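PDB 1JAK: beta-N-acetylhexosaminidase, which hydrolyses terminal, non-reducing beta-linked N-acetylhexosamine residues as a family 20 glycoside hydrolase, using substrate-assisted catalysis. Local coordinates for residues A[176-181]-A[457-462]; A[205-210]-A[302-307]; A[235-240]-A[245-250]; A[275-278]-A[283-286]; A[293-298]-A[333-338]. One frame throughout, in Å; residues are numbered along the deposited sequence.

Contact 1: A[176-181]-A[457-462]; sequences VKRYID and QLDYMA
The Arg178 guanidinium meets Asp459 at its edge, and the Tyr179 ring meets Ala462 at its own edge; in both cases the approach lies near the plane of the flat group. The carboxylate plane is turned only 20° from that of the guanidinium, yet the two do not dock as a symmetric pair. One bond joins them directly, Arg178 NH2 to Asp459 OD2 at 2.8 Å, with an N-H...O angle of 151°, and the nitrogen comes to OD2 from above the carboxylate plane. The second link runs through a water, which accepts from Arg178 NE at 2.9 Å and donates to Asp459 OD1 at 2.8 Å. Both carboxylate oxygens are thus used, one by the arginine and one by the water. Arg178 spans the gap because its chain is extended from CG to NE and leaves the helix with CG opposite the backbone N (chi1 167°).

Beside this polar pair, Tyr179 OH reaches to 3.7 Å from Ala462 CB, and Tyr179 CE1 to 4.1 Å from the same methyl. Tyr179 and Leu458 both also pack on Leu447 of strand 440-447, so the two helices, far apart in sequence, meet over a strand of the alpha/beta barrel.

Asp459 OD2 has a second salt bridge, to Arg182, and Arg178 NH2 has one to Asp456. These alternating charges would offset the closeness of the two arginines and probably favour an ionised Asp459, a buried carboxylate whose negative charge is met by two cationic side chains and a water.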
# COMPACT_ATOMS: atom_id res chain seq x y z
N VAL A 176 3.44 -8.22 8.88
CA VAL A 176 2.96 -6.97 8.33
C VAL A 176 4.16 -6.06 8.07
O VAL A 176 4.19 -5.34 7.07
CB VAL A 176 1.95 -6.28 9.27
CG1 VAL A 176 1.60 -4.89 8.75
CG2 VAL A 176 0.69 -7.12 9.38
N LYS A 177 5.15 -6.09 8.96
CA LYS A 177 6.35 -5.28 8.78
C LYS A 177 7.05 -5.72 7.50
O LYS A 177 7.58 -4.90 6.75
CB LYS A 177 7.31 -5.44 9.96
CG LYS A 177 6.85 -4.73 11.22
CD LYS A 177 7.87 -4.87 12.33
CE LYS A 177 7.46 -4.06 13.55
NZ LYS A 177 8.44 -4.20 14.67
N ARG A 178 7.04 -7.03 7.25
CA ARG A 178 7.65 -7.57 6.05
C ARG A 178 6.93 -7.03 4.81
O ARG A 178 7.57 -6.62 3.85
CB ARG A 178 7.59 -9.11 6.07
CG ARG A 178 7.91 -9.77 4.73
CD ARG A 178 8.08 -11.27 4.88
NE ARG A 178 7.88 -11.99 3.62
CZ ARG A 178 8.23 -13.26 3.42
NH1 ARG A 178 8.80 -13.96 4.40
NH2 ARG A 178 8.00 -13.83 2.25
N TYR A 179 5.60 -7.02 4.84
CA TYR A 179 4.85 -6.52 3.69
C TYR A 179 5.09 -5.02 3.53
O TYR A 179 5.16 -4.50 2.41
CB TYR A 179 3.36 -6.81 3.83
CG TYR A 179 2.63 -6.73 2.51
CD1 TYR A 179 2.88 -7.66 1.50
CD2 TYR A 179 1.74 -5.69 2.24
CE1 TYR A 179 2.27 -7.55 0.24
CE2 TYR A 179 1.12 -5.57 0.99
CZ TYR A 179 1.40 -6.51 -0.00
OH TYR A 179 0.81 -6.40 -1.24
N ILE A 180 5.21 -4.31 4.65
CA ILE A 180 5.47 -2.88 4.62
C ILE A 180 6.78 -2.65 3.87
O ILE A 180 6.87 -1.76 3.03
CB ILE A 180 5.57 -2.31 6.06
CG1 ILE A 180 4.16 -2.11 6.63
CG2 ILE A 180 6.37 -1.00 6.07
CD1 ILE A 180 4.12 -1.80 8.11
N ASP A 181 7.79 -3.46 4.17
CA ASP A 181 9.07 -3.29 3.48
C ASP A 181 8.95 -3.59 1.99
O ASP A 181 9.64 -2.97 1.18
CB ASP A 181 10.15 -4.14 4.15
CG ASP A 181 10.47 -3.66 5.56
OD1 ASP A 181 10.38 -2.44 5.80
OD2 ASP A 181 10.82 -4.49 6.42
N GLN A 457 3.18 -16.61 -0.03
CA GLN A 457 2.03 -16.59 -0.94
C GLN A 457 1.64 -15.14 -1.21
O GLN A 457 1.21 -14.80 -2.32
CB GLN A 457 0.86 -17.35 -0.32
CG GLN A 457 1.17 -18.82 -0.08
CD GLN A 457 -0.02 -19.60 0.45
OE1 GLN A 457 -0.80 -19.07 1.24
NE2 GLN A 457 -0.14 -20.85 0.04
N LEU A 458 1.79 -14.28 -0.21
CA LEU A 458 1.49 -12.87 -0.41
C LEU A 458 2.42 -12.33 -1.49
O LEU A 458 1.99 -11.60 -2.38
CB LEU A 458 1.71 -12.07 0.88
CG LEU A 458 0.80 -12.39 2.07
CD1 LEU A 458 1.15 -11.46 3.23
CD2 LEU A 458 -0.66 -12.23 1.68
N ASP A 459 3.70 -12.69 -1.42
CA ASP A 459 4.67 -12.22 -2.42
C ASP A 459 4.32 -12.68 -3.83
O ASP A 459 4.37 -11.88 -4.78
CB ASP A 459 6.09 -12.71 -2.09
CG ASP A 459 6.72 -11.99 -0.91
OD1 ASP A 459 6.37 -10.82 -0.66
OD2 ASP A 459 7.58 -12.60 -0.24
N TYR A 460 3.98 -13.95 -3.98
CA TYR A 460 3.67 -14.50 -5.30
C TYR A 460 2.51 -13.78 -5.99
O TYR A 460 2.51 -13.64 -7.22
CB TYR A 460 3.37 -15.99 -5.19
CG TYR A 460 3.03 -16.63 -6.52
CD1 TYR A 460 4.03 -16.96 -7.43
CD2 TYR A 460 1.71 -16.88 -6.87
CE1 TYR A 460 3.72 -17.53 -8.67
CE2 TYR A 460 1.38 -17.44 -8.10
CZ TYR A 460 2.39 -17.76 -8.99
OH TYR A 460 2.04 -18.31 -10.21
N MET A 461 1.52 -13.34 -5.22
CA MET A 461 0.37 -12.65 -5.79
C MET A 461 0.61 -11.14 -5.89
O MET A 461 0.04 -10.48 -6.76
CB MET A 461 -0.89 -12.93 -4.95
CG MET A 461 -1.34 -14.40 -4.99
SD MET A 461 -1.51 -15.06 -6.67
CE MET A 461 -2.99 -14.20 -7.25
N ALA A 462 1.45 -10.60 -5.02
CA ALA A 462 1.73 -9.17 -5.04
C ALA A 462 2.72 -8.81 -6.16
O ALA A 462 2.59 -7.78 -6.80
CB ALA A 462 2.27 -8.71 -3.70
O HOH W 1 5.56 -11.14 2.04

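Contact 2: A[205-210]-A[302-307]; sequences IDSWPR and IGELAA
Ile205 to Trp208 form a type I beta turn, closed by Trp208 N to Ile205 O at 3.2 Å, and the turn approaches helix 292-307 where the CA atoms of Ile205 and Glu304 are 6.7 Å apart. Glu304 sends its carboxylate into the backbone of this turn. Asp206 N gives a bond of 2.8 Å to Glu304 OE1, and Ser207 N gives a straighter one of 2.9 Å to Glu304 OE2, at 157°. Each oxygen uses its syn lone pair, so two successive N-H groups grip the carboxylate as a fork. Glu304 OE2 takes a second donor, the third for the carboxylate: Ser207 OG, at 2.7 Å, arrives on the anti side, 34° out of the carboxylate plane. The seryl oxygen can turn to the acceptor already held by its own N because it stands between N and the carbonyl carbon (chi1 48°). Beside the carboxylate, Ile205 CG2 rests 3.5 Å from Glu304 OE2.

Asp206 OD2 lies 4.0 Å from Glu304 OE1, a like-charge approach. Lys230 forms a salt bridge with Glu304 OE1 and would be expected to soften it. A glutamine in place of Glu304 would probably leave one of the two turn N-H groups facing an amide NH2 rather than an acceptor, and Lys230 without its opposite charge.

Trp208 NE1 adds a bond to Asp300 on the same helix. The arrangement is that of a type I turn whose two central N-H groups are both bonded to one side-chain carboxylate, here tying the long loop after strand 190-194 to an outer helix of the alpha/beta barrel.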
# COMPACT_ATOMS: atom_id res chain seq x y z
N ILE A 205 -10.62 -3.94 21.14
CA ILE A 205 -11.48 -2.81 21.50
C ILE A 205 -11.84 -3.02 22.97
O ILE A 205 -12.52 -3.99 23.31
CB ILE A 205 -12.77 -2.81 20.65
CG1 ILE A 205 -12.43 -2.71 19.16
CG2 ILE A 205 -13.67 -1.65 21.07
CD1 ILE A 205 -11.67 -1.45 18.77
N ASP A 206 -11.38 -2.13 23.85
CA ASP A 206 -11.64 -2.26 25.28
C ASP A 206 -13.12 -2.30 25.67
O ASP A 206 -13.51 -3.07 26.56
CB ASP A 206 -10.97 -1.13 26.07
CG ASP A 206 -9.45 -1.15 25.96
OD1 ASP A 206 -8.87 -2.25 25.86
OD2 ASP A 206 -8.84 -0.06 25.99
N SER A 207 -13.93 -1.47 25.02
CA SER A 207 -15.35 -1.41 25.34
C SER A 207 -16.13 -2.66 24.93
O SER A 207 -17.22 -2.92 25.47
CB SER A 207 -15.97 -0.16 24.70
OG SER A 207 -15.59 -0.02 23.35
N TRP A 208 -15.59 -3.43 23.99
CA TRP A 208 -16.21 -4.67 23.53
C TRP A 208 -15.12 -5.73 23.42
O TRP A 208 -14.72 -6.11 22.32
CB TRP A 208 -16.87 -4.45 22.16
CG TRP A 208 -17.94 -3.39 22.15
CD1 TRP A 208 -17.76 -2.05 22.25
CD2 TRP A 208 -19.36 -3.61 22.10
NE1 TRP A 208 -18.98 -1.40 22.26
CE2 TRP A 208 -19.97 -2.34 22.17
CE3 TRP A 208 -20.17 -4.75 21.99
CZ2 TRP A 208 -21.37 -2.17 22.14
CZ3 TRP A 208 -21.56 -4.58 21.96
CH2 TRP A 208 -22.14 -3.30 22.04
N PRO A 209 -14.62 -6.22 24.56
CA PRO A 209 -13.56 -7.23 24.68
C PRO A 209 -13.70 -8.51 23.86
O PRO A 209 -12.69 -9.07 23.42
CB PRO A 209 -13.53 -7.53 26.18
CG PRO A 209 -14.00 -6.26 26.79
CD PRO A 209 -15.15 -5.88 25.90
N ARG A 210 -14.93 -8.98 23.66
CA ARG A 210 -15.15 -10.21 22.91
C ARG A 210 -14.86 -10.12 21.41
O ARG A 210 -14.67 -11.14 20.75
CB ARG A 210 -16.58 -10.71 23.11
CG ARG A 210 -16.86 -11.29 24.49
CD ARG A 210 -18.33 -11.66 24.65
NE ARG A 210 -18.77 -12.66 23.68
CZ ARG A 210 -18.41 -13.94 23.71
NH1 ARG A 210 -17.59 -14.39 24.66
NH2 ARG A 210 -18.87 -14.78 22.79
N ILE A 302 -15.21 3.16 16.44
CA ILE A 302 -14.57 4.23 15.68
C ILE A 302 -13.79 5.16 16.61
O ILE A 302 -12.71 5.65 16.27
CB ILE A 302 -15.61 5.03 14.87
CG1 ILE A 302 -16.16 4.15 13.74
CG2 ILE A 302 -14.99 6.31 14.32
CD1 ILE A 302 -17.21 4.81 12.87
N GLY A 303 -14.34 5.40 17.80
CA GLY A 303 -13.66 6.26 18.75
C GLY A 303 -12.33 5.67 19.21
O GLY A 303 -11.31 6.37 19.26
N GLU A 304 -12.34 4.38 19.53
CA GLU A 304 -11.12 3.73 19.98
C GLU A 304 -10.10 3.60 18.86
O GLU A 304 -8.90 3.72 19.09
CB GLU A 304 -11.43 2.35 20.59
CG GLU A 304 -12.08 2.44 21.97
CD GLU A 304 -12.04 1.13 22.74
OE1 GLU A 304 -11.02 0.41 22.66
OE2 GLU A 304 -13.03 0.82 23.45
N LEU A 305 -10.58 3.36 17.64
CA LEU A 305 -9.68 3.22 16.50
C LEU A 305 -9.05 4.57 16.16
O LEU A 305 -7.86 4.65 15.86
CB LEU A 305 -10.42 2.67 15.29
CG LEU A 305 -9.59 2.43 14.02
CD1 LEU A 305 -8.45 1.46 14.31
CD2 LEU A 305 -10.49 1.89 12.92
N ALA A 306 -9.85 5.63 16.21
CA ALA A 306 -9.35 6.96 15.89
C ALA A 306 -8.23 7.37 16.85
O ALA A 306 -7.26 8.02 16.45
CB ALA A 306 -10.48 7.98 15.95
N ALA A 307 -8.37 6.97 18.11
CA ALA A 307 -7.38 7.29 19.13
C ALA A 307 -6.02 6.67 18.83
O ALA A 307 -4.99 7.20 19.24
CB ALA A 307 -7.87 6.83 20.50

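Contact 3: A[235-240]-A[245-250]; sequences EIVRYA and LEVVPE
Ala240 and Val247 make the apolar centre: the methyl Ala240 CB sits 3.6 Å from Val247 CG2, the closest approach between apolar side chains of helix and strand. The same branch of the valine also faces Val237, whose CG2 is 4.1 Å from Val247 CG2, one turn earlier on the helix. Val247 offers this methyl because it is the branch lying beside the backbone N, while CG1 is opposite it (chi1 176°). Leu245 also borders the patch, its CB 4.0 Å from Ala240 CB, and its CD1 branch packs on Ile180 of helix 173-184.

Outward from the methyls the backbone takes over. Leu245 N donates to Ala240 O at 2.8 Å with an N-H...O angle of 153°, standing 44° above the carbonyl plane, and this bond spans the short connection from helix to strand. A bridging water then donates to both Val237 O and Leu245 O, 2.8 Å from each, and so joins two acceptors that could not bond to each other. Farther from the strand, Arg238 holds Glu235 side-on through NE and NH2, one nitrogen to each oxygen, and Glu235 OE2 also pairs with Lys177.

Strands 190-194 and 246-250 run parallel side by side, so helix 230-242 is the helical leg of a beta-alpha-beta crossover in the barrel. The chemistry implies a division of work: small methyls let helix and strand come close, one backbone hydrogen bond closes the turn between them, and the water donates to one carbonyl from the helix and one from the strand side.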
# COMPACT_ATOMS: atom_id res chain seq x y z
N GLU A 235 2.67 -0.26 17.20
CA GLU A 235 3.98 -0.62 16.66
C GLU A 235 3.93 -0.71 15.14
O GLU A 235 4.87 -0.32 14.45
CB GLU A 235 4.46 -1.94 17.27
CG GLU A 235 5.75 -2.51 16.69
CD GLU A 235 6.94 -1.55 16.76
OE1 GLU A 235 6.89 -0.56 17.53
OE2 GLU A 235 7.93 -1.79 16.03
N ILE A 236 2.83 -1.24 14.61
CA ILE A 236 2.68 -1.33 13.15
C ILE A 236 2.65 0.09 12.59
O ILE A 236 3.29 0.39 11.58
CB ILE A 236 1.39 -2.08 12.76
CG1 ILE A 236 1.51 -3.56 13.12
CG2 ILE A 236 1.12 -1.91 11.26
CD1 ILE A 236 0.27 -4.39 12.80
N VAL A 237 1.90 0.97 13.24
CA VAL A 237 1.79 2.35 12.79
C VAL A 237 3.15 3.05 12.85
O VAL A 237 3.52 3.79 11.95
CB VAL A 237 0.77 3.15 13.63
CG1 VAL A 237 0.81 4.62 13.26
CG2 VAL A 237 -0.63 2.59 13.40
N ARG A 238 3.90 2.79 13.92
CA ARG A 238 5.22 3.41 14.08
C ARG A 238 6.17 2.92 13.00
O ARG A 238 6.89 3.72 12.39
CB ARG A 238 5.81 3.07 15.45
CG ARG A 238 7.15 3.76 15.72
CD ARG A 238 7.93 3.03 16.80
NE ARG A 238 8.34 1.70 16.36
CZ ARG A 238 9.25 1.47 15.42
NH1 ARG A 238 9.87 2.48 14.82
NH2 ARG A 238 9.55 0.22 15.07
N TYR A 239 6.18 1.61 12.76
CA TYR A 239 7.06 1.03 11.75
C TYR A 239 6.68 1.57 10.38
O TYR A 239 7.55 1.94 9.58
CB TYR A 239 6.94 -0.50 11.76
CG TYR A 239 8.01 -1.20 10.96
CD1 TYR A 239 9.29 -1.37 11.47
CD2 TYR A 239 7.74 -1.68 9.67
CE1 TYR A 239 10.29 -2.01 10.73
CE2 TYR A 239 8.73 -2.32 8.92
CZ TYR A 239 10.00 -2.48 9.46
OH TYR A 239 10.98 -3.12 8.74
N ALA A 240 5.38 1.62 10.09
CA ALA A 240 4.92 2.13 8.81
C ALA A 240 5.35 3.58 8.66
O ALA A 240 5.79 4.00 7.59
CB ALA A 240 3.39 2.02 8.72
N LEU A 245 4.74 5.57 5.46
CA LEU A 245 3.45 5.03 5.06
C LEU A 245 2.45 5.48 6.12
O LEU A 245 2.62 5.20 7.30
CB LEU A 245 3.49 3.50 5.02
CG LEU A 245 4.28 2.86 3.88
CD1 LEU A 245 4.50 1.39 4.16
CD2 LEU A 245 3.53 3.06 2.57
N GLU A 246 1.43 6.20 5.68
CA GLU A 246 0.37 6.66 6.58
C GLU A 246 -0.62 5.50 6.64
O GLU A 246 -1.11 5.05 5.60
CB GLU A 246 -0.29 7.91 5.98
CG GLU A 246 -1.44 8.50 6.80
CD GLU A 246 -1.94 9.81 6.20
OE1 GLU A 246 -1.72 10.03 4.99
OE2 GLU A 246 -2.55 10.61 6.94
N VAL A 247 -0.88 5.00 7.84
CA VAL A 247 -1.80 3.87 7.99
C VAL A 247 -3.25 4.30 7.95
O VAL A 247 -3.67 5.20 8.69
CB VAL A 247 -1.53 3.11 9.32
CG1 VAL A 247 -2.56 2.00 9.51
CG2 VAL A 247 -0.13 2.51 9.30
N VAL A 248 -4.01 3.66 7.06
CA VAL A 248 -5.43 3.91 6.89
C VAL A 248 -6.14 2.65 7.36
O VAL A 248 -6.21 1.65 6.63
CB VAL A 248 -5.77 4.18 5.41
CG1 VAL A 248 -7.27 4.41 5.25
CG2 VAL A 248 -5.00 5.39 4.91
N PRO A 249 -6.66 2.65 8.59
CA PRO A 249 -7.35 1.48 9.11
C PRO A 249 -8.78 1.39 8.60
O PRO A 249 -9.42 2.42 8.37
CB PRO A 249 -7.31 1.70 10.61
CG PRO A 249 -7.55 3.19 10.69
CD PRO A 249 -6.64 3.73 9.60
N GLU A 250 -9.27 0.17 8.43
CA GLU A 250 -10.64 -0.03 7.97
C GLU A 250 -11.40 -0.99 8.87
O GLU A 250 -10.92 -2.08 9.19
CB GLU A 250 -10.69 -0.60 6.54
CG GLU A 250 -12.14 -0.74 6.00
CD GLU A 250 -12.24 -1.60 4.74
OE1 GLU A 250 -11.20 -1.82 4.08
OE2 GLU A 250 -13.36 -2.04 4.41
O HOH W 2 2.06 5.28 10.04

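Contact 4: A[275-278]-A[283-286]; sequences PLYT and GFSS
Tyr277 and Phe284 form a T-shaped (edge-to-face) aromatic pair inside the long loop that runs from helix 258-263 to helix 292-307 of the alpha/beta barrel. All the surface buried between the two segments belongs to these two residues, and the backbones remain well separated: the nearest CA atoms, Tyr277 CA and Ser285 CA, are 10.2 Å apart. The ring of Tyr277 offers a face and the ring of Phe284 an edge: centroids lie 4.5 Å apart and the planes meet at 60°, so the T is tilted rather than upright.

Tyr277 reaches across with CG opposite its backbone N, whereas Phe284 takes the less common setting between N and carbonyl carbon (chi1 60°), which carries its ring out toward the tyrosine. The polar end of Tyr277 is held separately, by a hydrogen bond between its OH and the backbone N of Lys281, which lies in the link between the segments; that bond would limit how far the tyrosine ring can swing.

The Cys269-Cys288 disulfide brackets this stretch of chain. The side chain of Tyr277 is about 9 Å from the bound piperidine inhibitor, and Tyr277 is not among the residues lining its pocket. At the centre of the pair, Phe284 CZ stands 3.3 Å above the Tyr277 ring plane, over the ring centre, and is 3.4 Å from Tyr277 CD2.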
# COMPACT_ATOMS: atom_id res chain seq x y z
N PRO A 275 -22.64 -18.17 13.86
CA PRO A 275 -21.40 -18.86 14.22
C PRO A 275 -20.21 -18.08 13.66
O PRO A 275 -20.39 -17.20 12.82
CB PRO A 275 -21.53 -20.22 13.52
CG PRO A 275 -23.02 -20.37 13.28
CD PRO A 275 -23.46 -18.98 12.94
N LEU A 276 -19.01 -18.39 14.14
CA LEU A 276 -17.82 -17.76 13.60
C LEU A 276 -17.78 -18.27 12.16
O LEU A 276 -18.15 -19.42 11.91
CB LEU A 276 -16.58 -18.22 14.36
CG LEU A 276 -16.45 -17.65 15.77
CD1 LEU A 276 -15.40 -18.41 16.56
CD2 LEU A 276 -16.09 -16.17 15.69
N TYR A 277 -17.36 -17.43 11.22
CA TYR A 277 -17.33 -17.82 9.81
C TYR A 277 -15.94 -18.17 9.30
O TYR A 277 -14.99 -17.40 9.49
CB TYR A 277 -17.93 -16.69 8.96
CG TYR A 277 -18.09 -17.06 7.50
CD1 TYR A 277 -18.96 -18.07 7.11
CD2 TYR A 277 -17.38 -16.38 6.51
CE1 TYR A 277 -19.12 -18.41 5.77
CE2 TYR A 277 -17.52 -16.71 5.17
CZ TYR A 277 -18.40 -17.73 4.80
OH TYR A 277 -18.54 -18.07 3.48
N THR A 278 -15.81 -19.32 8.65
CA THR A 278 -14.53 -19.76 8.12
C THR A 278 -14.56 -20.03 6.61
O THR A 278 -13.60 -20.56 6.05
CB THR A 278 -14.04 -21.03 8.84
OG1 THR A 278 -15.01 -22.08 8.68
CG2 THR A 278 -13.85 -20.75 10.33
N GLY A 283 -21.04 -10.95 1.41
CA GLY A 283 -22.35 -10.35 1.26
C GLY A 283 -23.52 -10.81 2.11
O GLY A 283 -24.62 -10.26 2.00
N PHE A 284 -23.29 -11.80 2.97
CA PHE A 284 -24.34 -12.38 3.80
C PHE A 284 -24.55 -11.79 5.19
O PHE A 284 -25.54 -12.09 5.85
CB PHE A 284 -24.08 -13.87 3.94
CG PHE A 284 -22.76 -14.19 4.58
CD1 PHE A 284 -22.63 -14.19 5.97
CD2 PHE A 284 -21.63 -14.44 3.80
CE1 PHE A 284 -21.40 -14.45 6.57
CE2 PHE A 284 -20.40 -14.70 4.39
CZ PHE A 284 -20.28 -14.70 5.78
N SER A 285 -23.62 -10.96 5.64
CA SER A 285 -23.71 -10.38 6.98
C SER A 285 -24.16 -8.92 6.99
O SER A 285 -23.93 -8.18 6.04
CB SER A 285 -22.36 -10.48 7.68
OG SER A 285 -21.37 -9.83 6.90
N SER A 286 -24.78 -8.51 8.09
CA SER A 286 -25.23 -7.13 8.22
C SER A 286 -25.50 -6.71 9.66
O SER A 286 -26.08 -7.46 10.44
CB SER A 286 -26.50 -6.88 7.40
OG SER A 286 -26.94 -5.54 7.57

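Contact 5: A[293-298]-A[333-338]; sequences VTYDFV and MKRVQP
The hydroxyl of Tyr295 has two polar partners: Arg335 NH1 donates to Tyr295 OH at 3.0 Å, and the same oxygen bonds to the carbonyl O of Val289, its stronger partner. The arginine bond is moderately bent, at 149°, but the oxygen lies in the guanidinium plane. Ring and guanidinium planes stand 85° apart, so the cation comes to the hydroxyl and does not stack on the ring.

The aliphatic part of Arg335 does reach the ring. Arg335 CD is 3.8 Å from Tyr295 CE1, and Arg335 CB is 3.9 Å from the same atom. Tyr295 CG stands beside the backbone N, which turns the ring toward helix 326-342. Lower down, Val336 CG1 meets the ring edge at Tyr295 CD1, 4.1 Å away, and also Val298 CG1, at 4.0 Å. These valines pack between helices 292-307 and 326-342, with Ile339 also against Val298; the short segments run nearly alongside at 27° with axes 10.7 Å apart.

A phenylalanine in place of Tyr295 would probably keep the packing on Val336 but leave Arg335 NH1 and the Val289 carbonyl without the hydroxyl that joins them.

The result is a graded contact, apolar between the buried valines and polar toward the exposed Arg335. The hydroxyl, accepting from the cation and bonded to a carbonyl, links two neighbouring helices to the backbone ahead of one of them.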
# COMPACT_ATOMS: atom_id res chain seq x y z
N VAL A 293 -28.52 -0.11 19.67
CA VAL A 293 -27.23 -0.61 20.12
C VAL A 293 -26.19 -0.60 19.01
O VAL A 293 -24.99 -0.46 19.26
CB VAL A 293 -27.34 -2.04 20.70
CG1 VAL A 293 -27.69 -3.02 19.60
CG2 VAL A 293 -26.03 -2.42 21.39
N THR A 294 -26.65 -0.73 17.77
CA THR A 294 -25.76 -0.74 16.62
C THR A 294 -24.89 0.51 16.55
O THR A 294 -23.69 0.43 16.26
CB THR A 294 -26.57 -0.84 15.31
OG1 THR A 294 -27.25 -2.10 15.28
CG2 THR A 294 -25.65 -0.74 14.10
N TYR A 295 -25.50 1.66 16.81
CA TYR A 295 -24.79 2.93 16.75
C TYR A 295 -23.91 3.19 17.97
O TYR A 295 -22.93 3.93 17.88
CB TYR A 295 -25.81 4.03 16.51
CG TYR A 295 -26.60 3.73 15.26
CD1 TYR A 295 -26.04 3.94 13.99
CD2 TYR A 295 -27.83 3.08 15.33
CE1 TYR A 295 -26.69 3.51 12.84
CE2 TYR A 295 -28.49 2.65 14.18
CZ TYR A 295 -27.91 2.86 12.94
OH TYR A 295 -28.54 2.41 11.80
N ASP A 296 -24.24 2.58 19.10
CA ASP A 296 -23.41 2.73 20.29
C ASP A 296 -22.13 1.95 19.99
O ASP A 296 -21.02 2.40 20.28
CB ASP A 296 -24.09 2.14 21.52
CG ASP A 296 -25.28 2.95 21.98
OD1 ASP A 296 -25.22 4.20 21.89
OD2 ASP A 296 -26.27 2.35 22.44
N PHE A 297 -22.31 0.77 19.41
CA PHE A 297 -21.21 -0.12 19.04
C PHE A 297 -20.27 0.57 18.05
O PHE A 297 -19.06 0.62 18.25
CB PHE A 297 -21.78 -1.40 18.41
CG PHE A 297 -20.75 -2.27 17.76
CD1 PHE A 297 -19.89 -3.04 18.53
CD2 PHE A 297 -20.62 -2.31 16.38
CE1 PHE A 297 -18.92 -3.84 17.93
CE2 PHE A 297 -19.66 -3.11 15.77
CZ PHE A 297 -18.80 -3.87 16.55
N VAL A 298 -20.84 1.12 16.98
CA VAL A 298 -20.05 1.80 15.96
C VAL A 298 -19.29 2.99 16.54
O VAL A 298 -18.12 3.19 16.23
CB VAL A 298 -20.93 2.27 14.79
CG1 VAL A 298 -20.11 3.16 13.85
CG2 VAL A 298 -21.47 1.07 14.03
N MET A 333 -25.42 4.84 6.61
CA MET A 333 -24.29 5.70 6.26
C MET A 333 -24.52 7.15 6.63
O MET A 333 -23.58 7.87 6.97
CB MET A 333 -23.96 5.56 4.77
CG MET A 333 -23.35 4.21 4.43
SD MET A 333 -21.88 3.87 5.45
CE MET A 333 -21.06 2.60 4.45
N LYS A 334 -25.77 7.60 6.56
CA LYS A 334 -26.09 8.98 6.92
C LYS A 334 -25.80 9.18 8.41
O LYS A 334 -25.32 10.23 8.84
CB LYS A 334 -27.57 9.27 6.63
CG LYS A 334 -28.03 10.67 7.04
CD LYS A 334 -27.47 11.74 6.11
CE LYS A 334 -28.01 13.12 6.47
NZ LYS A 334 -27.61 14.15 5.47
N ARG A 335 -26.09 8.15 9.19
CA ARG A 335 -25.90 8.19 10.64
C ARG A 335 -24.46 7.98 11.10
O ARG A 335 -24.02 8.61 12.06
CB ARG A 335 -26.79 7.13 11.30
CG ARG A 335 -28.28 7.34 11.06
CD ARG A 335 -29.08 6.09 11.40
NE ARG A 335 -30.51 6.29 11.16
CZ ARG A 335 -31.40 5.31 11.13
NH1 ARG A 335 -31.02 4.05 11.31
NH2 ARG A 335 -32.68 5.58 10.91
N VAL A 336 -23.73 7.10 10.43
CA VAL A 336 -22.36 6.80 10.85
C VAL A 336 -21.23 7.68 10.31
O VAL A 336 -20.23 7.88 11.00
CB VAL A 336 -22.00 5.33 10.56
CG1 VAL A 336 -22.94 4.41 11.32
CG2 VAL A 336 -22.07 5.06 9.07
N GLN A 337 -21.36 8.22 9.10
CA GLN A 337 -20.29 9.05 8.57
C GLN A 337 -19.88 10.17 9.52
O GLN A 337 -18.69 10.41 9.73
CB GLN A 337 -20.67 9.65 7.21
CG GLN A 337 -20.75 8.63 6.08
CD GLN A 337 -20.98 9.29 4.73
OE1 GLN A 337 -20.04 9.81 4.12
NE2 GLN A 337 -22.23 9.30 4.28
N PRO A 338 -20.86 10.87 10.12
CA PRO A 338 -20.52 11.97 11.04
C PRO A 338 -19.67 11.54 12.23
O PRO A 338 -18.95 12.35 12.81
CB PRO A 338 -21.90 12.48 11.47
CG PRO A 338 -22.75 12.22 10.26
CD PRO A 338 -22.31 10.83 9.87

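Contacts 1 and 3 are buried near the middle of the chain and touch directly, through Lys177 with Glu235, Asp181 with Tyr239, and Ile180 packing on Leu245. Contacts 2 and 5 lie farther out, are partly buried and share helix 292-307: the first fixes a loop to it by a carboxylate, the second a neighbouring helix by valines and a tyrosine hydroxyl. Trp208 packs on Phe297 between them, while Leu305 on Pro249 joins contact 2 to contact 3. Contact 4 is a surface pair, joined across its segments by aromatic rings and touching none of the others. Charge is thus not confined to the rim: contact 1 pairs a buried carboxylate with a partly exposed arginine, whereas contact 3 buries methyls.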